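Local coordinates for protein geranyltranstransferase (IspA) (Helicobacter pylori, PDB 3LLW) that probably acts as a magnesium-dependent prenyltransferase of the farnesyl/geranylgeranyl diphosphate synthase family, joining isoprenoid units in terpenoid biosynthesis, at residues Leu140-Leu152 against Leu192-Gly205. Sequence-based numbering, arbitrary orientation.
Sequences LESHIIVELIKIL and LISASLIMGLVASG
Knobs-into-holes packing joins the antiparallel helices 142-156 and 178-204 of the mainly helical prenyl synthase fold here, Ile-151 and Val-202 serving as reciprocal knobs. The axes of the two short helical segments come within 9.3 Å, and their N-to-C directions differ by 172°, close enough for branched aliphatic side chains to interlock without any hydrogen bond crossing between them. Ile-151 enters a hole formed by Ala-195, Ile-198, Met-199 and Val-202. Its CG2, anti to the backbone N, lies 3.8 Å from Ala-195 CB, where a lone methyl lets the beta-branch come in, while its CD1 touches Val-202 CG2 (3.8 Å), the two side chains lying alongside with their tips pointing opposite ways. Val-202 returns the fit among Ile-144, Glu-147, Leu-148 and Ile-151; of the acid, it is the aliphatic CB that meets the valine. Leu-148 CD2 presses tightly on Val-202 CG1 at 3.5 Å and also lies 3.4 Å from the carbonyl O of Met-199, a plain van der Waals approach. Toward Gly-205, whose positive phi (89°) suits a residue without a side chain as the chain leaves its helix, Ile-144 spreads CG2 over the backbone of Val-202 and Ala-203. One flank is closed by helix 73-94, where Ile-79 touches Leu-148 and Ile-83 touches Met-199. Beyond the two knobs, the unbranched Met-199 bends at chi3 (82°), which carries its CE against Leu-152, 4.0 Å from CB; its SD rests 3.8 Å from Leu-152 CD1, a methyl that also meets Leu-192 CD1.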
ATOM      1  N   LEU A 140       5.571  -6.771  17.560  1.00 55.53           N
ATOM      2  CA  LEU A 140       6.997  -6.959  17.812  1.00 53.48           C
ATOM      3  C   LEU A 140       7.586  -5.583  18.109  1.00 54.97           C
ATOM      4  O   LEU A 140       6.853  -4.597  18.143  1.00 53.14           O
ATOM      5  CB  LEU A 140       7.708  -7.622  16.621  1.00 53.44           C
ATOM      6  CG  LEU A 140       7.117  -8.848  15.901  1.00 56.47           C
ATOM      7  CD1 LEU A 140       8.110  -9.394  14.872  1.00 45.64           C
ATOM      8  CD2 LEU A 140       6.688  -9.969  16.862  1.00 56.41           C
ATOM      9  N   GLU A 141       8.898  -5.517  18.334  1.00 56.95           N
ATOM     10  CA  GLU A 141       9.569  -4.258  18.662  1.00 57.29           C
ATOM     11  C   GLU A 141       9.433  -3.298  17.509  1.00 55.69           C
ATOM     12  O   GLU A 141       9.536  -3.703  16.350  1.00 60.13           O
ATOM     13  CB  GLU A 141      11.044  -4.481  18.982  1.00 60.16           C
ATOM     14  CG  GLU A 141      11.300  -5.035  20.375  1.00 73.09           C
ATOM     15  CD  GLU A 141      12.719  -5.554  20.535  1.00 91.99           C
ATOM     16  OE1 GLU A 141      13.014  -6.671  20.042  1.00 95.33           O
ATOM     17  OE2 GLU A 141      13.541  -4.844  21.157  1.00 98.41           O
ATOM     18  N   SER A 142       9.195  -2.030  17.835  1.00 51.31           N
ATOM     19  CA  SER A 142       8.877  -1.021  16.841  1.00 50.96           C
ATOM     20  C   SER A 142       9.898  -0.955  15.712  1.00 49.88           C
ATOM     21  O   SER A 142       9.513  -0.879  14.537  1.00 52.08           O
ATOM     22  CB  SER A 142       8.627   0.347  17.488  1.00 49.13           C
ATOM     23  OG  SER A 142       9.762   0.807  18.193  1.00 65.31           O
ATOM     24  N   HIS A 143      11.181  -1.051  16.054  1.00 45.28           N
ATOM     25  CA  HIS A 143      12.235  -0.988  15.047  1.00 48.79           C
ATOM     26  C   HIS A 143      12.210  -2.178  14.085  1.00 49.04           C
ATOM     27  O   HIS A 143      12.595  -2.035  12.925  1.00 51.27           O
ATOM     28  CB  HIS A 143      13.624  -0.790  15.675  1.00 51.61           C
ATOM     29  CG  HIS A 143      14.157  -1.998  16.376  1.00 63.60           C
ATOM     30  ND1 HIS A 143      13.852  -2.293  17.688  1.00 68.67           N
ATOM     31  CD2 HIS A 143      14.988  -2.981  15.950  1.00 69.11           C
ATOM     32  CE1 HIS A 143      14.466  -3.410  18.037  1.00 70.27           C
ATOM     33  NE2 HIS A 143      15.163  -3.847  17.002  1.00 65.77           N
ATOM     34  N   ILE A 144      11.739  -3.333  14.561  1.00 43.57           N
ATOM     35  CA  ILE A 144      11.590  -4.506  13.704  1.00 47.63           C
ATOM     36  C   ILE A 144      10.432  -4.317  12.714  1.00 47.19           C
ATOM     37  O   ILE A 144      10.590  -4.608  11.522  1.00 49.66           O
ATOM     38  CB  ILE A 144      11.459  -5.832  14.524  1.00 51.00           C
ATOM     39  CG1 ILE A 144      12.809  -6.201  15.168  1.00 47.92           C
ATOM     40  CG2 ILE A 144      10.921  -6.997  13.650  1.00 41.13           C
ATOM     41  CD1 ILE A 144      12.725  -7.317  16.218  1.00 50.54           C
ATOM     42  N   ILE A 145       9.300  -3.792  13.194  1.00 44.56           N
ATOM     43  CA  ILE A 145       8.139  -3.516  12.321  1.00 44.82           C
ATOM     44  C   ILE A 145       8.483  -2.494  11.223  1.00 44.18           C
ATOM     45  O   ILE A 145       8.078  -2.660  10.059  1.00 46.33           O
ATOM     46  CB  ILE A 145       6.869  -3.085  13.124  1.00 42.38           C
ATOM     47  CG1 ILE A 145       6.496  -4.139  14.173  1.00 36.28           C
ATOM     48  CG2 ILE A 145       5.672  -2.842  12.207  1.00 45.43           C
ATOM     49  CD1 ILE A 145       6.431  -5.567  13.653  1.00 39.11           C
ATOM     50  N   VAL A 146       9.264  -1.474  11.583  1.00 35.81           N
ATOM     51  CA  VAL A 146       9.690  -0.462  10.617  1.00 40.84           C
ATOM     52  C   VAL A 146      10.530  -1.069   9.500  1.00 46.67           C
ATOM     53  O   VAL A 146      10.196  -0.890   8.320  1.00 52.27           O
ATOM     54  CB  VAL A 146      10.377   0.748  11.278  1.00 43.82           C
ATOM     55  CG1 VAL A 146      11.167   1.568  10.255  1.00 41.67           C
ATOM     56  CG2 VAL A 146       9.325   1.622  11.928  1.00 42.84           C
ATOM     57  N   GLU A 147      11.567  -1.824   9.870  1.00 44.70           N
ATOM     58  CA  GLU A 147      12.374  -2.582   8.896  1.00 49.87           C
ATOM     59  C   GLU A 147      11.579  -3.522   7.970  1.00 38.80           C
ATOM     60  O   GLU A 147      11.873  -3.600   6.794  1.00 46.61           O
ATOM     61  CB  GLU A 147      13.483  -3.355   9.598  1.00 49.33           C
ATOM     62  CG  GLU A 147      14.787  -2.591   9.656  1.00 78.21           C
ATOM     63  CD  GLU A 147      15.262  -2.369  11.082  1.00 94.19           C
ATOM     64  OE1 GLU A 147      15.571  -3.366  11.774  1.00 99.57           O
ATOM     65  OE2 GLU A 147      15.324  -1.191  11.506  1.00102.37           O
ATOM     66  N   LEU A 148      10.579  -4.212   8.504  1.00 37.44           N
ATOM     67  CA  LEU A 148       9.796  -5.171   7.724  1.00 38.29           C
ATOM     68  C   LEU A 148       9.010  -4.435   6.666  1.00 35.20           C
ATOM     69  O   LEU A 148       8.973  -4.850   5.513  1.00 44.86           O
ATOM     70  CB  LEU A 148       8.857  -5.971   8.629  1.00 39.13           C
ATOM     71  CG  LEU A 148       9.494  -6.980   9.588  1.00 39.05           C
ATOM     72  CD1 LEU A 148       8.527  -7.426  10.650  1.00 36.96           C
ATOM     73  CD2 LEU A 148      10.085  -8.155   8.870  1.00 34.34           C
ATOM     74  N   ILE A 149       8.420  -3.312   7.079  1.00 41.09           N
ATOM     75  CA  ILE A 149       7.706  -2.404   6.190  1.00 31.73           C
ATOM     76  C   ILE A 149       8.596  -1.797   5.107  1.00 41.13           C
ATOM     77  O   ILE A 149       8.194  -1.804   3.924  1.00 31.33           O
ATOM     78  CB  ILE A 149       6.904  -1.351   6.991  1.00 37.61           C
ATOM     79  CG1 ILE A 149       5.756  -2.046   7.728  1.00 27.46           C
ATOM     80  CG2 ILE A 149       6.343  -0.274   6.076  1.00 43.64           C
ATOM     81  CD1 ILE A 149       4.948  -1.140   8.645  1.00 34.92           C
ATOM     82  N   LYS A 150       9.800  -1.317   5.491  1.00 32.19           N
ATOM     83  CA  LYS A 150      10.823  -0.859   4.529  1.00 32.48           C
ATOM     84  C   LYS A 150      11.118  -1.913   3.471  1.00 38.29           C
ATOM     85  O   LYS A 150      11.231  -1.595   2.280  1.00 46.14           O
ATOM     86  CB  LYS A 150      12.180  -0.579   5.215  1.00 43.78           C
ATOM     87  CG  LYS A 150      12.275   0.588   6.168  1.00 36.75           C
ATOM     88  CD  LYS A 150      13.765   0.877   6.449  1.00 50.35           C
ATOM     89  CE  LYS A 150      13.968   1.798   7.627  1.00 51.32           C
ATOM     90  NZ  LYS A 150      15.388   2.231   7.697  1.00 70.48           N
ATOM     91  N   ILE A 151      11.275  -3.162   3.914  1.00 36.12           N
ATOM     92  CA  ILE A 151      11.566  -4.275   3.009  1.00 35.64           C
ATOM     93  C   ILE A 151      10.397  -4.576   2.056  1.00 39.38           C
ATOM     94  O   ILE A 151      10.587  -4.591   0.844  1.00 35.34           O
ATOM     95  CB  ILE A 151      11.984  -5.542   3.780  1.00 40.90           C
ATOM     96  CG1 ILE A 151      13.344  -5.313   4.461  1.00 43.59           C
ATOM     97  CG2 ILE A 151      12.096  -6.759   2.835  1.00 30.48           C
ATOM     98  CD1 ILE A 151      13.702  -6.393   5.434  1.00 48.94           C
ATOM     99  N   LEU A 152       9.204  -4.783   2.606  1.00 34.71           N
ATOM    100  CA  LEU A 152       8.037  -5.174   1.791  1.00 39.62           C
ATOM    101  C   LEU A 152       7.615  -4.092   0.787  1.00 35.31           C
ATOM    102  O   LEU A 152       7.362  -4.384  -0.390  1.00 41.00           O
ATOM    103  CB  LEU A 152       6.863  -5.581   2.686  1.00 35.11           C
ATOM    104  CG  LEU A 152       5.698  -6.264   1.944  1.00 51.85           C
ATOM    105  CD1 LEU A 152       6.038  -7.697   1.497  1.00 44.97           C
ATOM    106  CD2 LEU A 152       4.448  -6.257   2.797  1.00 40.14           C
ATOM    107  N   LEU A 192      10.052 -10.268  -4.343  1.00 37.86           N
ATOM    108  CA  LEU A 192       9.136 -10.625  -3.246  1.00 44.40           C
ATOM    109  C   LEU A 192       9.503 -11.947  -2.536  1.00 41.27           C
ATOM    110  O   LEU A 192       9.269 -12.122  -1.327  1.00 44.41           O
ATOM    111  CB  LEU A 192       7.688 -10.674  -3.766  1.00 49.30           C
ATOM    112  CG  LEU A 192       6.531 -10.755  -2.764  1.00 53.99           C
ATOM    113  CD1 LEU A 192       6.569  -9.560  -1.819  1.00 46.75           C
ATOM    114  CD2 LEU A 192       5.141 -10.888  -3.451  1.00 42.19           C
ATOM    115  N   ILE A 193      10.076 -12.866  -3.296  1.00 33.46           N
ATOM    116  CA  ILE A 193      10.599 -14.137  -2.771  1.00 29.92           C
ATOM    117  C   ILE A 193      11.857 -13.869  -1.894  1.00 38.08           C
ATOM    118  O   ILE A 193      12.008 -14.448  -0.814  1.00 40.98           O
ATOM    119  CB  ILE A 193      10.901 -15.085  -3.964  1.00 29.19           C
ATOM    120  CG1 ILE A 193       9.575 -15.663  -4.519  1.00 34.82           C
ATOM    121  CG2 ILE A 193      11.874 -16.211  -3.610  1.00 34.90           C
ATOM    122  CD1 ILE A 193       9.783 -16.498  -5.729  1.00 32.00           C
ATOM    123  N   SER A 194      12.741 -12.981  -2.344  1.00 35.13           N
ATOM    124  CA  SER A 194      13.925 -12.661  -1.522  1.00 45.26           C
ATOM    125  C   SER A 194      13.522 -11.796  -0.319  1.00 43.68           C
ATOM    126  O   SER A 194      14.079 -11.954   0.764  1.00 51.01           O
ATOM    127  CB  SER A 194      15.078 -12.080  -2.363  1.00 35.74           C
ATOM    128  OG  SER A 194      15.379 -10.741  -2.053  1.00 48.70           O
ATOM    129  N   ALA A 195      12.501 -10.945  -0.496  1.00 47.33           N
ATOM    130  CA  ALA A 195      11.919 -10.177   0.622  1.00 38.53           C
ATOM    131  C   ALA A 195      11.356 -11.069   1.713  1.00 40.81           C
ATOM    132  O   ALA A 195      11.728 -10.897   2.885  1.00 36.36           O
ATOM    133  CB  ALA A 195      10.869  -9.170   0.154  1.00 38.95           C
ATOM    134  N   SER A 196      10.480 -12.014   1.333  1.00 29.04           N
ATOM    135  CA  SER A 196      10.010 -13.102   2.235  1.00 32.57           C
ATOM    136  C   SER A 196      11.147 -13.719   3.089  1.00 38.81           C
ATOM    137  O   SER A 196      11.027 -13.830   4.308  1.00 40.83           O
ATOM    138  CB  SER A 196       9.323 -14.211   1.438  1.00 39.13           C
ATOM    139  OG  SER A 196       8.320 -13.688   0.559  1.00 35.13           O
ATOM    140  N   LEU A 197      12.246 -14.097   2.448  1.00 41.73           N
ATOM    141  CA  LEU A 197      13.380 -14.689   3.156  1.00 43.65           C
ATOM    142  C   LEU A 197      14.014 -13.748   4.175  1.00 36.62           C
ATOM    143  O   LEU A 197      14.091 -14.101   5.347  1.00 43.86           O
ATOM    144  CB  LEU A 197      14.435 -15.199   2.179  1.00 45.68           C
ATOM    145  CG  LEU A 197      14.016 -16.423   1.384  1.00 38.82           C
ATOM    146  CD1 LEU A 197      14.881 -16.538   0.176  1.00 38.27           C
ATOM    147  CD2 LEU A 197      14.138 -17.697   2.197  1.00 41.84           C
ATOM    148  N   ILE A 198      14.386 -12.536   3.754  1.00 41.66           N
ATOM    149  CA  ILE A 198      15.011 -11.545   4.674  1.00 46.66           C
ATOM    150  C   ILE A 198      14.067 -10.931   5.723  1.00 47.36           C
ATOM    151  O   ILE A 198      14.514 -10.469   6.801  1.00 44.54           O
ATOM    152  CB  ILE A 198      15.810 -10.442   3.930  1.00 49.10           C
ATOM    153  CG1 ILE A 198      14.887  -9.621   3.021  1.00 57.10           C
ATOM    154  CG2 ILE A 198      16.968 -11.070   3.151  1.00 43.19           C
ATOM    155  CD1 ILE A 198      15.541  -8.442   2.323  1.00 51.78           C
ATOM    156  N   MET A 199      12.769 -10.949   5.421  1.00 37.89           N
ATOM    157  CA  MET A 199      11.746 -10.553   6.382  1.00 36.32           C
ATOM    158  C   MET A 199      11.672 -11.616   7.478  1.00 41.60           C
ATOM    159  O   MET A 199      11.360 -11.287   8.626  1.00 50.25           O
ATOM    160  CB  MET A 199      10.364 -10.321   5.731  1.00 39.02           C
ATOM    161  CG  MET A 199      10.143  -8.958   5.007  1.00 36.52           C
ATOM    162  SD  MET A 199       8.661  -9.004   3.897  1.00 28.03           S
ATOM    163  CE  MET A 199       7.430  -8.702   5.158  1.00 24.13           C
ATOM    164  N   GLY A 200      11.987 -12.870   7.129  1.00 36.42           N
ATOM    165  CA  GLY A 200      12.219 -13.928   8.135  1.00 37.38           C
ATOM    166  C   GLY A 200      13.381 -13.642   9.102  1.00 39.91           C
ATOM    167  O   GLY A 200      13.264 -13.888  10.313  1.00 43.11           O
ATOM    168  N   LEU A 201      14.499 -13.138   8.582  1.00 38.07           N
ATOM    169  CA  LEU A 201      15.676 -12.808   9.444  1.00 40.22           C
ATOM    170  C   LEU A 201      15.367 -11.631  10.368  1.00 40.81           C
ATOM    171  O   LEU A 201      15.496 -11.737  11.579  1.00 51.73           O
ATOM    172  CB  LEU A 201      16.942 -12.524   8.611  1.00 34.57           C
ATOM    173  CG  LEU A 201      18.218 -12.112   9.385  1.00 46.90           C
ATOM    174  CD1 LEU A 201      18.621 -13.154  10.434  1.00 40.04           C
ATOM    175  CD2 LEU A 201      19.374 -11.875   8.451  1.00 42.27           C
ATOM    176  N   VAL A 202      14.943 -10.522   9.771  1.00 46.82           N
ATOM    177  CA  VAL A 202      14.508  -9.324  10.480  1.00 40.03           C
ATOM    178  C   VAL A 202      13.504  -9.625  11.604  1.00 46.98           C
ATOM    179  O   VAL A 202      13.737  -9.237  12.762  1.00 47.25           O
ATOM    180  CB  VAL A 202      13.959  -8.269   9.466  1.00 40.46           C
ATOM    181  CG1 VAL A 202      13.182  -7.158  10.159  1.00 33.83           C
ATOM    182  CG2 VAL A 202      15.103  -7.681   8.667  1.00 40.41           C
ATOM    183  N   ALA A 203      12.423 -10.342  11.273  1.00 43.50           N
ATOM    184  CA  ALA A 203      11.396 -10.725  12.263  1.00 45.39           C
ATOM    185  C   ALA A 203      11.905 -11.604  13.416  1.00 48.47           C
ATOM    186  O   ALA A 203      11.358 -11.543  14.510  1.00 46.97           O
ATOM    187  CB  ALA A 203      10.208 -11.392  11.586  1.00 42.19           C
ATOM    188  N   SER A 204      12.942 -12.409  13.173  1.00 50.10           N
ATOM    189  CA  SER A 204      13.525 -13.255  14.226  1.00 53.40           C
ATOM    190  C   SER A 204      14.285 -12.470  15.300  1.00 57.57           C
ATOM    191  O   SER A 204      14.500 -12.980  16.398  1.00 59.96           O
ATOM    192  CB  SER A 204      14.430 -14.336  13.633  1.00 48.00           C
ATOM    193  OG  SER A 204      15.663 -13.790  13.212  1.00 51.05           O
ATOM    194  N   GLY A 205      14.681 -11.243  14.980  1.00 59.77           N
ATOM    195  CA  GLY A 205      15.379 -10.383  15.934  1.00 66.66           C
ATOM    196  C   GLY A 205      16.893 -10.503  15.967  1.00 69.19           C
ATOM    197  O   GLY A 205      17.564  -9.643  16.539  1.00 73.98           O
TER